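Local coordinates for protein dual function macrocyclase-peptidase POPB (Galerina marginata, PDB 5N4B) that cleaves peptide bonds after proline residues and macrocyclises peptide precursors in the biosynthesis of the amanitin toxins, at residues W98-G103 against V109-K114; D130-P135 against C149-D154; D383-Y388 against F417-S422; R397-F402 against Q441-L446. The protein carries 1 engineered substitution. All blocks are in the same frame, centred on the assembly; numbering follows the deposited sequence. Where two conformers were deposited one is given.

Contact 1 of 4, residues W98-G103 against V109-K114; sequences WFYNRG and VLYRSK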
# COMPACT_ATOMS: atom_id res chain seq x y z
N TRP A 98 -13.43 -7.25 16.17
CA TRP A 98 -12.08 -6.77 15.97
C TRP A 98 -11.22 -7.93 15.48
O TRP A 98 -11.52 -9.11 15.73
CB TRP A 98 -11.47 -6.19 17.27
CG TRP A 98 -11.23 -7.18 18.34
CD1 TRP A 98 -10.04 -7.81 18.63
CD2 TRP A 98 -12.19 -7.70 19.28
NE1 TRP A 98 -10.22 -8.70 19.67
CE2 TRP A 98 -11.52 -8.66 20.08
CE3 TRP A 98 -13.54 -7.48 19.50
CZ2 TRP A 98 -12.15 -9.34 21.13
CZ3 TRP A 98 -14.16 -8.16 20.54
CH2 TRP A 98 -13.47 -9.09 21.31
N PHE A 99 -10.12 -7.60 14.81
CA PHE A 99 -9.15 -8.61 14.38
C PHE A 99 -8.10 -8.83 15.45
O PHE A 99 -7.66 -7.91 16.13
CB PHE A 99 -8.47 -8.21 13.06
CG PHE A 99 -9.36 -8.33 11.88
CD1 PHE A 99 -9.53 -9.55 11.24
CD2 PHE A 99 -10.03 -7.22 11.41
CE1 PHE A 99 -10.36 -9.65 10.15
CE2 PHE A 99 -10.84 -7.32 10.29
CZ PHE A 99 -11.00 -8.55 9.67
N TYR A 100 -7.70 -10.09 15.57
CA TYR A 100 -6.73 -10.55 16.57
C TYR A 100 -5.81 -11.58 15.94
O TYR A 100 -6.29 -12.50 15.29
CB TYR A 100 -7.43 -11.17 17.81
CG TYR A 100 -6.50 -11.78 18.84
CD1 TYR A 100 -5.56 -11.01 19.51
CD2 TYR A 100 -6.52 -13.11 19.10
CE1 TYR A 100 -4.71 -11.56 20.43
CE2 TYR A 100 -5.67 -13.68 20.04
CZ TYR A 100 -4.77 -12.87 20.66
OH TYR A 100 -3.93 -13.49 21.58
N ASN A 101 -4.49 -11.40 16.11
CA ASN A 101 -3.47 -12.34 15.67
C ASN A 101 -2.71 -12.77 16.92
O ASN A 101 -2.20 -11.93 17.66
CB ASN A 101 -2.54 -11.65 14.68
CG ASN A 101 -1.68 -12.63 13.92
OD1 ASN A 101 -1.01 -13.47 14.51
ND2 ASN A 101 -1.72 -12.54 12.59
N ARG A 102 -2.62 -14.08 17.14
CA ARG A 102 -1.89 -14.61 18.29
C ARG A 102 -0.42 -14.24 18.26
O ARG A 102 0.22 -14.25 19.33
CB ARG A 102 -2.06 -16.13 18.38
CG ARG A 102 -3.48 -16.55 18.69
CD ARG A 102 -3.77 -18.04 18.36
NE ARG A 102 -2.95 -18.98 19.12
CZ ARG A 102 -3.31 -19.49 20.30
NH1 ARG A 102 -4.46 -19.19 20.88
NH2 ARG A 102 -2.50 -20.36 20.89
N GLY A 103 0.13 -13.95 17.09
CA GLY A 103 1.50 -13.46 16.95
C GLY A 103 2.09 -13.70 15.57
O GLY A 103 2.60 -12.78 14.94
N VAL A 109 -7.64 -13.04 12.74
CA VAL A 109 -8.95 -13.65 12.94
C VAL A 109 -9.92 -12.61 13.48
O VAL A 109 -9.59 -11.85 14.39
CB VAL A 109 -8.85 -14.84 13.91
CG1 VAL A 109 -10.19 -15.45 14.17
CG2 VAL A 109 -7.87 -15.86 13.31
N LEU A 110 -11.13 -12.58 12.91
CA LEU A 110 -12.16 -11.64 13.32
C LEU A 110 -12.92 -12.22 14.51
O LEU A 110 -13.59 -13.25 14.40
CB LEU A 110 -13.09 -11.34 12.15
CG LEU A 110 -14.10 -10.22 12.24
CD1 LEU A 110 -13.44 -8.91 12.73
CD2 LEU A 110 -14.80 -10.02 10.89
N TYR A 111 -12.87 -11.51 15.61
CA TYR A 111 -13.52 -11.84 16.88
C TYR A 111 -14.76 -10.99 17.10
O TYR A 111 -14.84 -9.86 16.61
CB TYR A 111 -12.55 -11.58 18.05
CG TYR A 111 -11.68 -12.77 18.40
CD1 TYR A 111 -10.80 -13.31 17.51
CD2 TYR A 111 -11.76 -13.36 19.61
CE1 TYR A 111 -10.02 -14.44 17.81
CE2 TYR A 111 -10.97 -14.47 19.93
CZ TYR A 111 -10.13 -15.00 19.00
OH TYR A 111 -9.38 -16.13 19.32
N ARG A 112 -15.63 -11.58 17.82
CA ARG A 112 -16.93 -10.84 18.34
C ARG A 112 -17.09 -10.93 19.84
O ARG A 112 -16.84 -11.93 20.49
CB ARG A 112 -18.09 -11.74 17.84
CG ARG A 112 -19.51 -11.32 18.27
CD ARG A 112 -20.62 -12.24 17.72
NE ARG A 112 -21.97 -11.79 18.16
CZ ARG A 112 -22.57 -12.11 19.32
NH1 ARG A 112 -23.83 -11.75 19.57
NH2 ARG A 112 -21.91 -12.81 20.23
N SER A 113 -17.40 -9.80 20.41
CA SER A 113 -17.50 -9.74 21.86
C SER A 113 -18.56 -10.71 22.36
O SER A 113 -19.62 -10.86 21.77
CB SER A 113 -17.80 -8.30 22.33
OG SER A 113 -19.04 -7.80 21.84
N LYS A 114 -18.24 -11.34 23.49
CA LYS A 114 -19.20 -12.21 24.16
C LYS A 114 -20.41 -11.42 24.63
O LYS A 114 -21.54 -11.91 24.54
CB LYS A 114 -18.52 -12.86 25.37
CG LYS A 114 -17.39 -13.84 24.99
CD LYS A 114 -16.75 -14.44 26.22
CE LYS A 114 -15.56 -15.29 25.92
NZ LYS A 114 -15.99 -16.58 25.39
O HOH W 1 -6.33 -17.31 20.55

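Contact 2 of 4, residues D130-P135 against C149-D154; sequences DVFFDP and CKFSPD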
# COMPACT_ATOMS: atom_id res chain seq x y z
N ASP A 130 -15.23 -14.30 21.12
CA ASP A 130 -15.21 -15.60 20.47
C ASP A 130 -14.90 -15.38 18.99
O ASP A 130 -15.13 -14.30 18.43
CB ASP A 130 -16.59 -16.33 20.51
CG ASP A 130 -17.24 -16.40 21.91
OD1 ASP A 130 -16.57 -16.90 22.80
OD2 ASP A 130 -18.40 -15.94 22.07
N VAL A 131 -14.39 -16.39 18.31
CA VAL A 131 -14.15 -16.30 16.87
C VAL A 131 -15.47 -16.09 16.17
O VAL A 131 -16.44 -16.83 16.38
CB VAL A 131 -13.44 -17.56 16.36
CG1 VAL A 131 -13.36 -17.58 14.84
CG2 VAL A 131 -12.06 -17.72 17.00
N PHE A 132 -15.50 -15.12 15.25
CA PHE A 132 -16.57 -14.97 14.27
C PHE A 132 -16.13 -15.44 12.89
O PHE A 132 -16.85 -16.20 12.24
CB PHE A 132 -17.13 -13.52 14.20
CG PHE A 132 -17.94 -13.28 13.00
CD1 PHE A 132 -19.06 -14.04 12.76
CD2 PHE A 132 -17.56 -12.39 12.02
CE1 PHE A 132 -19.75 -13.92 11.60
CE2 PHE A 132 -18.24 -12.26 10.88
CZ PHE A 132 -19.35 -12.99 10.65
N PHE A 133 -14.95 -15.03 12.43
CA PHE A 133 -14.55 -15.35 11.07
C PHE A 133 -13.06 -15.55 11.04
O PHE A 133 -12.28 -14.59 11.23
CB PHE A 133 -14.99 -14.26 10.07
CG PHE A 133 -14.70 -14.59 8.64
CD1 PHE A 133 -15.60 -15.37 7.93
CD2 PHE A 133 -13.56 -14.17 8.02
CE1 PHE A 133 -15.38 -15.71 6.61
CE2 PHE A 133 -13.36 -14.54 6.65
CZ PHE A 133 -14.28 -15.33 6.01
N ASP A 134 -12.64 -16.79 10.81
CA ASP A 134 -11.23 -17.17 10.76
C ASP A 134 -10.84 -17.40 9.30
O ASP A 134 -11.15 -18.47 8.74
CB ASP A 134 -10.97 -18.43 11.59
CG ASP A 134 -9.51 -18.82 11.61
OD1 ASP A 134 -8.74 -18.24 10.83
OD2 ASP A 134 -9.15 -19.72 12.41
N PRO A 135 -10.21 -16.44 8.63
CA PRO A 135 -9.93 -16.65 7.20
C PRO A 135 -8.96 -17.79 6.96
O PRO A 135 -8.86 -18.27 5.81
CB PRO A 135 -9.35 -15.31 6.76
CG PRO A 135 -9.29 -14.45 7.85
CD PRO A 135 -9.73 -15.15 9.11
N CYS A 149 -13.23 -7.07 3.54
CA CYS A 149 -14.52 -7.41 4.12
C CYS A 149 -15.29 -6.19 4.55
O CYS A 149 -14.74 -5.09 4.75
CB CYS A 149 -14.39 -8.43 5.25
SG CYS A 149 -13.58 -7.80 6.72
N LYS A 150 -16.60 -6.39 4.71
CA LYS A 150 -17.49 -5.28 5.07
C LYS A 150 -18.78 -5.84 5.65
O LYS A 150 -19.51 -6.57 4.96
CB LYS A 150 -17.80 -4.40 3.83
CG LYS A 150 -18.35 -3.02 4.17
CD LYS A 150 -17.20 -2.13 4.70
CE LYS A 150 -17.44 -0.70 4.72
NZ LYS A 150 -17.57 -0.11 3.33
N PHE A 151 -19.10 -5.45 6.88
CA PHE A 151 -20.40 -5.75 7.48
C PHE A 151 -21.46 -4.81 6.93
O PHE A 151 -21.22 -3.64 6.66
CB PHE A 151 -20.34 -5.55 8.99
CG PHE A 151 -19.61 -6.62 9.74
CD1 PHE A 151 -20.19 -7.84 10.04
CD2 PHE A 151 -18.33 -6.36 10.20
CE1 PHE A 151 -19.51 -8.80 10.79
CE2 PHE A 151 -17.68 -7.34 10.98
CZ PHE A 151 -18.28 -8.55 11.24
N SER A 152 -22.68 -5.33 6.85
CA SER A 152 -23.81 -4.50 6.49
C SER A 152 -24.12 -3.49 7.60
O SER A 152 -23.81 -3.73 8.78
CB SER A 152 -25.04 -5.34 6.19
OG SER A 152 -25.42 -6.13 7.30
N PRO A 153 -24.74 -2.37 7.24
CA PRO A 153 -25.05 -1.34 8.22
C PRO A 153 -25.91 -1.84 9.35
O PRO A 153 -25.76 -1.42 10.49
CB PRO A 153 -25.74 -0.26 7.37
CG PRO A 153 -25.31 -0.46 6.03
CD PRO A 153 -24.97 -1.91 5.86
N ASP A 154 -26.83 -2.78 9.08
CA ASP A 154 -27.70 -3.33 10.12
C ASP A 154 -27.04 -4.41 10.94
O ASP A 154 -27.69 -4.92 11.87
CB ASP A 154 -29.03 -3.78 9.51
CG ASP A 154 -28.95 -4.98 8.61
OD1 ASP A 154 -27.87 -5.55 8.48
OD2 ASP A 154 -30.03 -5.39 8.07

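Contact 3 of 4, residues D383-Y388 against F417-S422; sequences DEIYLY and FFLTLS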
# COMPACT_ATOMS: atom_id res chain seq x y z
N ASP A 383 1.57 13.13 11.65
CA ASP A 383 0.14 13.33 11.72
C ASP A 383 -0.30 14.00 13.02
O ASP A 383 0.22 13.70 14.11
CB ASP A 383 -0.58 12.00 11.55
CG ASP A 383 -0.54 11.48 10.12
OD1 ASP A 383 -0.23 12.25 9.15
OD2 ASP A 383 -0.91 10.30 9.89
N GLU A 384 -1.29 14.87 12.89
CA GLU A 384 -1.90 15.62 13.98
C GLU A 384 -3.40 15.45 13.88
O GLU A 384 -3.98 15.51 12.79
CB GLU A 384 -1.54 17.09 13.87
CG GLU A 384 -0.05 17.35 13.75
CD GLU A 384 0.31 18.83 13.66
OE1 GLU A 384 -0.61 19.68 13.59
OE2 GLU A 384 1.51 19.15 13.66
N ILE A 385 -4.07 15.25 15.01
CA ILE A 385 -5.49 14.93 15.04
C ILE A 385 -6.25 16.06 15.69
O ILE A 385 -5.90 16.48 16.80
CB ILE A 385 -5.74 13.60 15.76
CG1 ILE A 385 -4.84 12.47 15.19
CG2 ILE A 385 -7.22 13.23 15.64
CD1 ILE A 385 -3.74 12.09 16.11
N TYR A 386 -7.34 16.51 15.06
CA TYR A 386 -8.17 17.61 15.57
C TYR A 386 -9.64 17.23 15.53
O TYR A 386 -10.09 16.58 14.60
CB TYR A 386 -7.95 18.92 14.77
CG TYR A 386 -6.54 19.42 14.84
CD1 TYR A 386 -5.60 18.98 13.93
CD2 TYR A 386 -6.13 20.25 15.83
CE1 TYR A 386 -4.29 19.42 14.01
CE2 TYR A 386 -4.85 20.72 15.90
CZ TYR A 386 -3.92 20.28 15.00
OH TYR A 386 -2.61 20.71 15.14
N LEU A 387 -10.39 17.76 16.49
CA LEU A 387 -11.84 17.69 16.54
C LEU A 387 -12.40 19.05 16.14
O LEU A 387 -11.94 20.07 16.66
CB LEU A 387 -12.29 17.30 17.95
CG LEU A 387 -13.79 17.18 18.11
CD1 LEU A 387 -14.36 16.01 17.32
CD2 LEU A 387 -14.08 17.00 19.62
N TYR A 388 -13.36 19.04 15.24
CA TYR A 388 -14.07 20.23 14.76
C TYR A 388 -15.56 20.12 15.05
O TYR A 388 -16.15 19.04 15.01
CB TYR A 388 -13.95 20.35 13.24
CG TYR A 388 -12.61 20.84 12.76
CD1 TYR A 388 -11.51 20.00 12.69
CD2 TYR A 388 -12.45 22.15 12.37
CE1 TYR A 388 -10.28 20.47 12.29
CE2 TYR A 388 -11.20 22.63 11.93
CZ TYR A 388 -10.15 21.76 11.89
OH TYR A 388 -8.92 22.25 11.46
N PHE A 417 -15.48 7.58 18.59
CA PHE A 417 -14.61 7.22 17.50
C PHE A 417 -13.30 6.68 18.07
O PHE A 417 -12.99 6.88 19.25
CB PHE A 417 -14.36 8.37 16.52
CG PHE A 417 -13.71 9.60 17.10
CD1 PHE A 417 -12.35 9.72 17.12
CD2 PHE A 417 -14.50 10.66 17.58
CE1 PHE A 417 -11.77 10.91 17.65
CE2 PHE A 417 -13.92 11.80 18.09
CZ PHE A 417 -12.56 11.91 18.13
N PHE A 418 -12.52 6.02 17.20
CA PHE A 418 -11.20 5.55 17.54
C PHE A 418 -10.15 6.18 16.65
O PHE A 418 -10.39 6.64 15.53
CB PHE A 418 -11.07 4.02 17.37
CG PHE A 418 -11.97 3.26 18.24
CD1 PHE A 418 -11.69 3.10 19.59
CD2 PHE A 418 -13.14 2.72 17.73
CE1 PHE A 418 -12.57 2.43 20.41
CE2 PHE A 418 -14.01 2.01 18.59
CZ PHE A 418 -13.72 1.91 19.89
N LEU A 419 -8.93 6.22 17.20
CA LEU A 419 -7.72 6.54 16.46
C LEU A 419 -6.76 5.37 16.55
O LEU A 419 -6.55 4.81 17.65
CB LEU A 419 -7.02 7.78 17.00
CG LEU A 419 -7.84 9.03 17.13
CD1 LEU A 419 -7.01 10.11 17.88
CD2 LEU A 419 -8.30 9.52 15.82
N THR A 420 -6.18 5.00 15.43
CA THR A 420 -5.09 4.02 15.41
C THR A 420 -3.79 4.78 15.15
O THR A 420 -3.69 5.54 14.18
CB THR A 420 -5.32 2.89 14.44
OG1 THR A 420 -5.48 3.38 13.14
CG2 THR A 420 -6.61 2.17 14.78
N LEU A 421 -2.83 4.60 16.05
CA LEU A 421 -1.61 5.40 16.14
C LEU A 421 -0.42 4.46 16.07
O LEU A 421 -0.34 3.48 16.84
CB LEU A 421 -1.57 6.18 17.47
CG LEU A 421 -2.82 7.02 17.74
CD1 LEU A 421 -2.72 7.58 19.13
CD2 LEU A 421 -3.00 8.11 16.70
N SER A 422 0.53 4.75 15.19
CA SER A 422 1.77 3.97 15.16
C SER A 422 2.89 4.82 14.60
O SER A 422 2.66 5.88 14.04
CB SER A 422 1.64 2.68 14.37
OG SER A 422 1.59 2.93 12.97

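Contact 4 of 4, residues R397-F402 against Q441-L446; sequences RLAPDF and QRFSIL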
# COMPACT_ATOMS: atom_id res chain seq x y z
N ARG A 397 -6.95 19.68 19.87
CA ARG A 397 -6.00 18.72 19.32
C ARG A 397 -6.03 17.48 20.21
O ARG A 397 -5.95 17.60 21.45
CB ARG A 397 -4.60 19.29 19.25
CG ARG A 397 -3.61 18.29 18.61
CD ARG A 397 -2.31 18.92 18.28
NE ARG A 397 -1.38 17.92 17.77
CZ ARG A 397 -0.13 18.19 17.51
NH1 ARG A 397 0.32 19.43 17.66
NH2 ARG A 397 0.67 17.25 17.13
N LEU A 398 -6.15 16.31 19.61
CA LEU A 398 -6.18 15.04 20.34
C LEU A 398 -4.81 14.38 20.23
O LEU A 398 -4.17 14.43 19.17
CB LEU A 398 -7.26 14.11 19.80
CG LEU A 398 -8.67 14.66 19.91
CD1 LEU A 398 -9.66 13.67 19.31
CD2 LEU A 398 -8.98 14.93 21.41
N ALA A 399 -4.35 13.74 21.31
CA ALA A 399 -3.06 13.07 21.34
C ALA A 399 -1.95 14.03 20.90
O ALA A 399 -1.17 13.72 20.00
CB ALA A 399 -3.04 11.81 20.49
N PRO A 400 -1.85 15.20 21.53
CA PRO A 400 -0.92 16.20 21.05
C PRO A 400 0.54 15.84 21.12
O PRO A 400 1.33 16.50 20.43
CB PRO A 400 -1.23 17.41 21.96
CG PRO A 400 -1.77 16.80 23.15
CD PRO A 400 -2.58 15.65 22.71
N ASP A 401 0.93 14.86 21.92
CA ASP A 401 2.34 14.46 22.02
C ASP A 401 2.69 13.28 21.14
O ASP A 401 3.85 12.85 21.12
CB ASP A 401 2.68 14.09 23.47
CG ASP A 401 2.43 15.22 24.44
OD1 ASP A 401 2.89 16.35 24.16
OD2 ASP A 401 1.78 14.94 25.46
N PHE A 402 1.73 12.74 20.40
CA PHE A 402 1.97 11.60 19.54
C PHE A 402 2.79 12.04 18.33
O PHE A 402 2.51 13.05 17.70
CB PHE A 402 0.63 11.02 19.06
CG PHE A 402 0.78 10.04 17.94
CD1 PHE A 402 1.43 8.85 18.16
CD2 PHE A 402 0.39 10.36 16.68
CE1 PHE A 402 1.63 7.98 17.14
CE2 PHE A 402 0.57 9.47 15.66
CZ PHE A 402 1.19 8.27 15.90
N GLN A 441 -12.84 13.92 30.32
CA GLN A 441 -12.59 12.49 30.43
C GLN A 441 -12.97 11.77 29.15
O GLN A 441 -13.19 10.56 29.18
CB GLN A 441 -13.43 11.87 31.56
CG GLN A 441 -13.05 12.42 32.92
CD GLN A 441 -13.87 11.80 34.04
OE1 GLN A 441 -14.91 12.33 34.43
NE2 GLN A 441 -13.40 10.69 34.56
N ARG A 442 -13.05 12.50 28.04
CA ARG A 442 -13.55 11.90 26.81
C ARG A 442 -12.50 11.08 26.07
O ARG A 442 -12.88 10.14 25.36
CB ARG A 442 -14.16 12.96 25.91
CG ARG A 442 -15.36 13.60 26.55
CD ARG A 442 -15.97 14.48 25.57
NE ARG A 442 -17.22 15.07 25.99
CZ ARG A 442 -17.86 15.93 25.20
NH1 ARG A 442 -17.34 16.26 23.99
NH2 ARG A 442 -19.00 16.45 25.60
N PHE A 443 -11.24 11.43 26.18
CA PHE A 443 -10.18 10.75 25.45
C PHE A 443 -9.46 9.75 26.34
O PHE A 443 -9.09 10.07 27.48
CB PHE A 443 -9.18 11.79 24.95
CG PHE A 443 -8.13 11.24 24.02
CD1 PHE A 443 -8.43 11.00 22.70
CD2 PHE A 443 -6.86 10.96 24.48
CE1 PHE A 443 -7.44 10.50 21.82
CE2 PHE A 443 -5.88 10.46 23.59
CZ PHE A 443 -6.21 10.26 22.26
N SER A 444 -9.29 8.52 25.85
CA SER A 444 -8.62 7.49 26.62
C SER A 444 -7.86 6.56 25.68
O SER A 444 -8.07 6.55 24.47
CB SER A 444 -9.60 6.66 27.44
OG SER A 444 -10.48 5.89 26.65
N ILE A 445 -7.00 5.73 26.27
CA ILE A 445 -6.29 4.70 25.53
C ILE A 445 -7.03 3.39 25.77
O ILE A 445 -7.20 2.94 26.91
CB ILE A 445 -4.83 4.61 25.97
CG1 ILE A 445 -4.11 5.92 25.76
CG2 ILE A 445 -4.18 3.50 25.19
CD1 ILE A 445 -4.20 6.49 24.38
N LEU A 446 -7.52 2.80 24.68
CA LEU A 446 -8.21 1.52 24.74
C LEU A 446 -7.24 0.36 24.87
O LEU A 446 -7.41 -0.51 25.70
CB LEU A 446 -9.06 1.33 23.49
CG LEU A 446 -9.89 0.05 23.49
CD1 LEU A 446 -11.19 0.18 24.36
CD2 LEU A 446 -10.27 -0.39 22.07

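Contact 1 of 4, residues W98-G103 against V109-K114
Tyr111 CB is the bump that the indole of Trp98 receives: it lies over one face, 3.9 Å from the centroid of the six-membered ring and 19° off its normal. With chi1 at 68°, the Trp98 CG sits between the backbone N and the carbonyl carbon, which folds the indole back over the partner strand until CZ3 comes to 3.6 Å from Ser113 N. The Trp98 and Tyr111 rings meet obliquely, neither stacked nor edge-to-face. Tyr100 instead turns an edge to the face of Tyr111, planes at 82°, with its CD2 4.0 Å from Tyr111 CE1. On the other side of the sheet, Leu110 CD1 fills the centre of a Phe99 face, 3.8 Å from the ring centroid. Backbone bonds fix this register: Trp98 and Tyr111 form one hydrogen-bonded pair, with Tyr111 N to Trp98 O at 2.8 Å, and Tyr100 and Val109 form the next, with Val109 N to Tyr100 O at 2.9 Å. Asp125 holds Trp98 NE1 and Asp126 holds Tyr111 OH, tying the aromatic cluster to helix 125-128. This antiparallel hairpin supplies the two inner strands of a propeller blade, flanked by strands 84-90 and 129-133, while Phe99 and Leu110 face strand 144-151 of the next blade.

Contact 2 of 4, residues D130-P135 against C149-D154
Phe132 and Phe151 meet from backbones that do not pair. Residues 130-131 are extended, and the chain turns a corner at Phe132, whose psi of -47° departs from extended geometry; residues 149-151 remain extended up to the loop that starts at Ser152. At the corner, Phe132 and Phe133 both face Leu110 in a classic beta bulge, and the CB of Phe132 is directed toward the segment 149-154. Its CG lies opposite the backbone N (chi1 165°), carrying the ring across the gap. Phe151 answers with CG beside its own N, and the two rings meet only at their outer atoms. Phe132 CE2 reaches Phe151 CE1 at 3.7 Å, and Phe132 CD2 lies 4.0 Å from Phe151 CZ. Centroids 5.7 Å apart and planes inclined by 32° make this an oblique aromatic pair, neither stacked nor edge-to-face. It is small, burying 74 Å² in all, but both residues are buried, and Leu110 touches both of them. Beyond Phe151, Ser152 OG donates to Asp154 OD1 at 2.8 Å within the loop. Phe151 also meets the rings of Tyr97 and Phe158 and bonds through its backbone to the bound peptide. The pair is part of the apolar packing between successive four-stranded blades that characterises a beta-propeller; here it joins strand 129-133 of one to strand 144-151 of the next.

Contact 3 of 4, residues D383-Y388 against F417-S422
The flat group that enters this contact is the Phe417 ring, met obliquely by Leu387: the leucine's CD1 comes to 4.3 Å from Phe417 CE2, a loose approach that belongs to neither a face nor an edge. Outside the two segments the same ring lies nearly parallel to that of Tyr433, at about 10°, and also touches Leu398, so it is enclosed by more than its leucine neighbour.

Aliphatic branches do the rest. Ile385 and Leu419 meet tip to tip, Ile385 CG2 standing 3.8 Å from Leu419 CD1 and 3.9 Å from Leu419 CD2, so that one methyl of the isoleucine faces both branches of the leucine. The other arm of Ile385 runs to Leu421, with Ile385 CD1 4.1 Å from Leu421 CD2. CG2, opposite the backbone N, thus meets Leu419, while CG1, beside that N (chi1 -52°), carries CD1 to Leu421. The strand axes are 10.2 Å apart at their closest and run at 159°, nearly antiparallel, a spacing that places side chains rather than backbone bonds between them; the summed buried area is 178 Å².

All five touching residues are buried between two successive propeller blades. Strand 382-388 is an inner strand of one, between 372-379 and 394-398; strand 416-423 is an inner strand of the next, between 405-409 and 426-434. Ala406 of strand 405-409 also touches both Ile385 and Leu421.

Contact 4 of 4, residues R397-F402 against Q441-L446
Apolar packing of one aromatic ring, Phe443, against Leu398 and Ala399 joins the outermost strands of two neighbouring propeller blades at a partly exposed place. The closest CA atoms, those of Leu398 and Phe443, are 7.8 Å apart, so side chains span the gap. Opposite its backbone N (chi1 -172°), the CG of Phe443 directs the ring at Leu398 and Ala399. There Phe443 CE1 lies 4.1 Å from Leu398 CB, and Phe443 CD1 is 4.2 Å from Leu398 CD2. Phe443 CZ reaches Ala399 CB at 3.9 Å; both neighbours come in obliquely to the ring plane. Together the segments bury 131 Å², more than half of it on Phe443.

Ala399 adopts phi/psi of 53/54°, a left-handed conformation, and opens a type I beta turn closed by Phe402 N to Ala399 O at 3.1 Å. The chain thus bends away from the strand just where the phenyl ring touches it.

Strand 394-398 pairs with strand 382-388 through Leu398 and Ile385, and strand 443-448 pairs with strand 426-434 through Ser444 and Arg432. Strand 416-423 also borders the contact: its Leu419 touches Phe443 and its Leu421 touches Phe402.

Overall arrangement
All four contacts belong to the N-terminal beta-propeller. Contact 1 lies within a blade and combines backbone bonds with aromatic packing; contacts 2, 3 and 4 join successive blades through apolar side chains alone. Contacts 1, 2 and 3 are buried, leaving contact 4 as the partly exposed one. Contacts 1 and 2 share the sheet of strands 109-113 and 129-133, where Lys114 forms a salt bridge with Asp130 and Leu110 pairs with Phe132. Contacts 3 and 4 join the same two blades, with centres 8 Å apart: contact 3 uses inner strands, whereas contact 4 uses outermost strands. The two groups do not touch; contacts 1 and 3 have centres 23 Å apart.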